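PDB 4RFA: Lmo0740 protein, which probably acts as a Crp-family transcription activator, with a cyclic nucleotide-binding-type beta domain joined to a DNA-binding winged helix-turn-helix domain. Local coordinates for residues Lys68-Val76 with Phe180-Arg191. Numbering follows the deposited sequence. Where two conformers were deposited one is given.
Sequences KTNYISIFV and FINQSVLARYCR
The edge strand 72-76 of the beta domain meets helix 183-189 of the probable DNA-binding domain. Arg188 of the helix and Arg191 just after it bind backbone carbonyls at and just before the strand. Arg188 NE donates to Asn70 O at 2.7 Å. The bond is nearly straight at 168°, and the oxygen lies in the guanidinium plane. Arg188 NH2 adds a weak bond to the same oxygen and a salt bridge to Glu61. The Arg188 side chain bends at chi3 (65°), which brings its guanidinium alongside Asn70 O; Ile72 CD1 sits over one face. Ile72 N donates to Arg188 O at 3.1 Å, from above the carbonyl plane. In Crp-like regulators this helix would be the first of the helix-turn-helix, with helix 194-206 as the probable recognition helix. A Schellman motif follows helix 183-189, with Arg191 at positive phi. Arg191 CA lies over the centre of the Tyr71 ring, 3.7 Å from its centroid, a CH-pi contact. Extended from CG to NE, the Arg191 side chain reaches past Tyr71. In the conformer given, Arg191 NH2 donates to Ser73 O at 3.0 Å, on a lone pair in the carbonyl plane. Ser73 and Ile74 form a classic beta bulge opposite Val60. Further along the strand, Phe75 CE2 rests on one face of the Tyr189 ring, 3.6 Å from Tyr189 CD1. The two ring planes are 53° apart. Val185 CG1 meets the Phe75 ring at its edge.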
# COMPACT_ATOMS: atom_id res chain seq x y z
N LYS A 68 20.02 -14.44 -5.58
CA LYS A 68 20.99 -13.73 -6.40
C LYS A 68 20.35 -12.46 -6.99
O LYS A 68 20.90 -11.38 -6.86
CB LYS A 68 21.52 -14.64 -7.52
CG LYS A 68 22.73 -14.08 -8.23
CD LYS A 68 22.93 -14.70 -9.61
CE LYS A 68 21.97 -14.09 -10.64
NZ LYS A 68 22.33 -14.45 -12.04
N THR A 69 19.20 -12.61 -7.63
CA THR A 69 18.43 -11.44 -8.11
C THR A 69 17.14 -11.35 -7.32
O THR A 69 16.39 -12.29 -7.21
CB THR A 69 18.15 -11.47 -9.65
OG1 THR A 69 16.98 -12.24 -9.93
CG2 THR A 69 19.35 -12.05 -10.40
N ASN A 70 16.92 -10.20 -6.72
CA ASN A 70 15.76 -10.05 -5.92
C ASN A 70 14.52 -9.89 -6.78
O ASN A 70 14.56 -9.38 -7.90
CB ASN A 70 15.87 -8.81 -5.06
CG ASN A 70 16.92 -8.94 -3.95
OD1 ASN A 70 17.14 -10.01 -3.38
ND2 ASN A 70 17.51 -7.80 -3.61
N TYR A 71 13.41 -10.28 -6.19
CA TYR A 71 12.11 -10.00 -6.74
C TYR A 71 11.87 -8.51 -6.71
O TYR A 71 12.48 -7.77 -5.95
CB TYR A 71 11.05 -10.69 -5.89
CG TYR A 71 11.07 -12.20 -5.94
CD1 TYR A 71 11.50 -12.88 -7.08
CD2 TYR A 71 10.62 -12.96 -4.86
CE1 TYR A 71 11.49 -14.27 -7.13
CE2 TYR A 71 10.59 -14.35 -4.90
CZ TYR A 71 11.03 -15.00 -6.05
OH TYR A 71 11.02 -16.38 -6.12
N ILE A 72 10.92 -8.07 -7.50
CA ILE A 72 10.53 -6.67 -7.54
C ILE A 72 9.16 -6.59 -6.95
O ILE A 72 8.24 -7.30 -7.41
CB ILE A 72 10.47 -6.18 -8.98
CG1 ILE A 72 11.87 -6.17 -9.57
CG2 ILE A 72 9.72 -4.86 -9.08
CD1 ILE A 72 11.91 -6.06 -11.10
N SER A 73 9.00 -5.73 -5.96
CA SER A 73 7.73 -5.62 -5.23
C SER A 73 6.81 -4.72 -5.97
O SER A 73 5.63 -4.98 -6.04
CB SER A 73 7.97 -5.01 -3.82
OG SER A 73 8.90 -5.83 -3.11
N ILE A 74 7.34 -3.62 -6.50
CA ILE A 74 6.48 -2.69 -7.22
C ILE A 74 7.34 -1.76 -8.04
O ILE A 74 8.50 -1.59 -7.70
CB ILE A 74 5.59 -1.88 -6.18
CG1 ILE A 74 4.52 -1.04 -6.87
CG2 ILE A 74 6.45 -1.06 -5.27
CD1 ILE A 74 3.43 -0.54 -5.89
N PHE A 75 6.79 -1.18 -9.11
CA PHE A 75 7.48 -0.18 -9.86
C PHE A 75 7.18 1.24 -9.37
O PHE A 75 6.14 1.48 -8.85
CB PHE A 75 7.14 -0.32 -11.33
CG PHE A 75 7.70 -1.57 -11.93
CD1 PHE A 75 9.04 -1.63 -12.30
CD2 PHE A 75 6.93 -2.71 -12.02
CE1 PHE A 75 9.60 -2.80 -12.79
CE2 PHE A 75 7.48 -3.90 -12.50
CZ PHE A 75 8.83 -3.95 -12.88
N VAL A 76 8.10 2.16 -9.63
CA VAL A 76 7.96 3.58 -9.35
C VAL A 76 7.80 4.25 -10.70
O VAL A 76 8.66 4.10 -11.57
CB VAL A 76 9.29 4.07 -8.77
CG1 VAL A 76 9.36 5.60 -8.67
CG2 VAL A 76 9.53 3.37 -7.45
N PHE A 180 12.13 -1.90 -21.04
CA PHE A 180 12.81 -2.45 -19.87
C PHE A 180 12.07 -3.65 -19.22
O PHE A 180 12.67 -4.39 -18.46
CB PHE A 180 13.15 -1.34 -18.85
CG PHE A 180 11.95 -0.80 -18.12
CD1 PHE A 180 11.43 -1.46 -17.03
CD2 PHE A 180 11.36 0.40 -18.53
CE1 PHE A 180 10.34 -0.95 -16.33
CE2 PHE A 180 10.26 0.90 -17.87
CZ PHE A 180 9.73 0.22 -16.77
N ILE A 181 10.79 -3.83 -19.50
CA ILE A 181 10.07 -5.03 -19.10
C ILE A 181 10.40 -6.19 -20.08
O ILE A 181 9.75 -6.34 -21.15
CB ILE A 181 8.56 -4.85 -19.06
CG1 ILE A 181 8.14 -3.61 -18.23
CG2 ILE A 181 7.90 -6.12 -18.48
CD1 ILE A 181 8.39 -3.69 -16.77
N ASN A 182 11.43 -6.94 -19.72
CA ASN A 182 11.82 -8.16 -20.42
C ASN A 182 11.49 -9.35 -19.57
O ASN A 182 10.89 -9.25 -18.45
CB ASN A 182 13.32 -8.17 -20.77
CG ASN A 182 14.22 -7.92 -19.57
OD1 ASN A 182 13.84 -8.11 -18.43
ND2 ASN A 182 15.44 -7.53 -19.84
N GLN A 183 11.86 -10.49 -20.09
CA GLN A 183 11.63 -11.75 -19.42
C GLN A 183 12.13 -11.84 -17.99
O GLN A 183 11.45 -12.38 -17.09
CB GLN A 183 12.21 -12.89 -20.25
CG GLN A 183 11.59 -14.23 -19.93
CD GLN A 183 11.93 -15.27 -20.97
OE1 GLN A 183 11.38 -15.28 -22.09
NE2 GLN A 183 12.85 -16.13 -20.61
N SER A 184 13.36 -11.40 -17.77
CA SER A 184 13.95 -11.42 -16.43
C SER A 184 13.21 -10.51 -15.46
O SER A 184 12.94 -10.86 -14.31
CB SER A 184 15.44 -11.00 -16.50
OG SER A 184 16.00 -10.99 -15.21
N VAL A 185 12.85 -9.32 -15.94
CA VAL A 185 12.15 -8.38 -15.09
C VAL A 185 10.72 -8.89 -14.79
O VAL A 185 10.28 -8.90 -13.62
CB VAL A 185 12.14 -7.01 -15.72
CG1 VAL A 185 11.20 -6.06 -15.00
CG2 VAL A 185 13.60 -6.44 -15.76
N LEU A 186 10.04 -9.40 -15.81
CA LEU A 186 8.71 -9.93 -15.64
C LEU A 186 8.74 -11.01 -14.62
O LEU A 186 7.87 -11.05 -13.77
CB LEU A 186 8.11 -10.43 -16.96
CG LEU A 186 6.65 -10.83 -16.99
CD1 LEU A 186 5.80 -9.63 -16.62
CD2 LEU A 186 6.31 -11.33 -18.39
N ALA A 187 9.73 -11.90 -14.70
CA ALA A 187 9.85 -12.96 -13.74
C ALA A 187 10.03 -12.47 -12.30
O ALA A 187 9.50 -13.07 -11.35
CB ALA A 187 10.98 -13.88 -14.08
N ARG A 188 10.85 -11.45 -12.14
CA ARG A 188 11.09 -10.89 -10.84
C ARG A 188 9.83 -10.25 -10.29
O ARG A 188 9.56 -10.39 -9.09
CB ARG A 188 12.24 -9.91 -10.86
CG ARG A 188 13.56 -10.59 -11.22
CD ARG A 188 14.62 -9.60 -11.60
NE ARG A 188 14.97 -8.78 -10.47
CZ ARG A 188 15.52 -7.60 -10.60
NH1 ARG A 188 15.79 -7.13 -11.82
NH2 ARG A 188 15.80 -6.90 -9.52
N TYR A 189 9.03 -9.62 -11.15
CA TYR A 189 7.81 -8.97 -10.70
C TYR A 189 6.73 -9.99 -10.38
O TYR A 189 5.86 -9.78 -9.50
CB TYR A 189 7.38 -7.95 -11.72
CG TYR A 189 6.09 -7.18 -11.44
CD1 TYR A 189 5.96 -6.31 -10.37
CD2 TYR A 189 5.04 -7.26 -12.34
CE1 TYR A 189 4.80 -5.54 -10.19
CE2 TYR A 189 3.87 -6.52 -12.15
CZ TYR A 189 3.76 -5.67 -11.08
OH TYR A 189 2.57 -5.01 -10.97
N CYS A 190 6.75 -11.09 -11.13
CA CYS A 190 5.84 -12.21 -10.88
C CYS A 190 6.28 -13.14 -9.77
O CYS A 190 5.57 -14.07 -9.44
CB CYS A 190 5.56 -13.03 -12.15
SG CYS A 190 4.69 -12.05 -13.38
N ARG A 191 7.47 -12.89 -9.24
CA ARG A 191 8.02 -13.65 -8.15
C ARG A 191 8.00 -15.16 -8.54
O ARG A 191 7.36 -16.02 -7.91
CB ARG A 191 7.27 -13.23 -6.86
CG ARG A 191 7.11 -11.68 -6.70
CD ARG A 191 6.56 -11.31 -5.32
NE ARG A 191 6.09 -9.94 -4.92
CZ ARG A 191 5.71 -8.89 -5.66
NH1 ARG A 191 5.70 -8.90 -6.98
NH2 ARG A 191 5.28 -7.78 -5.00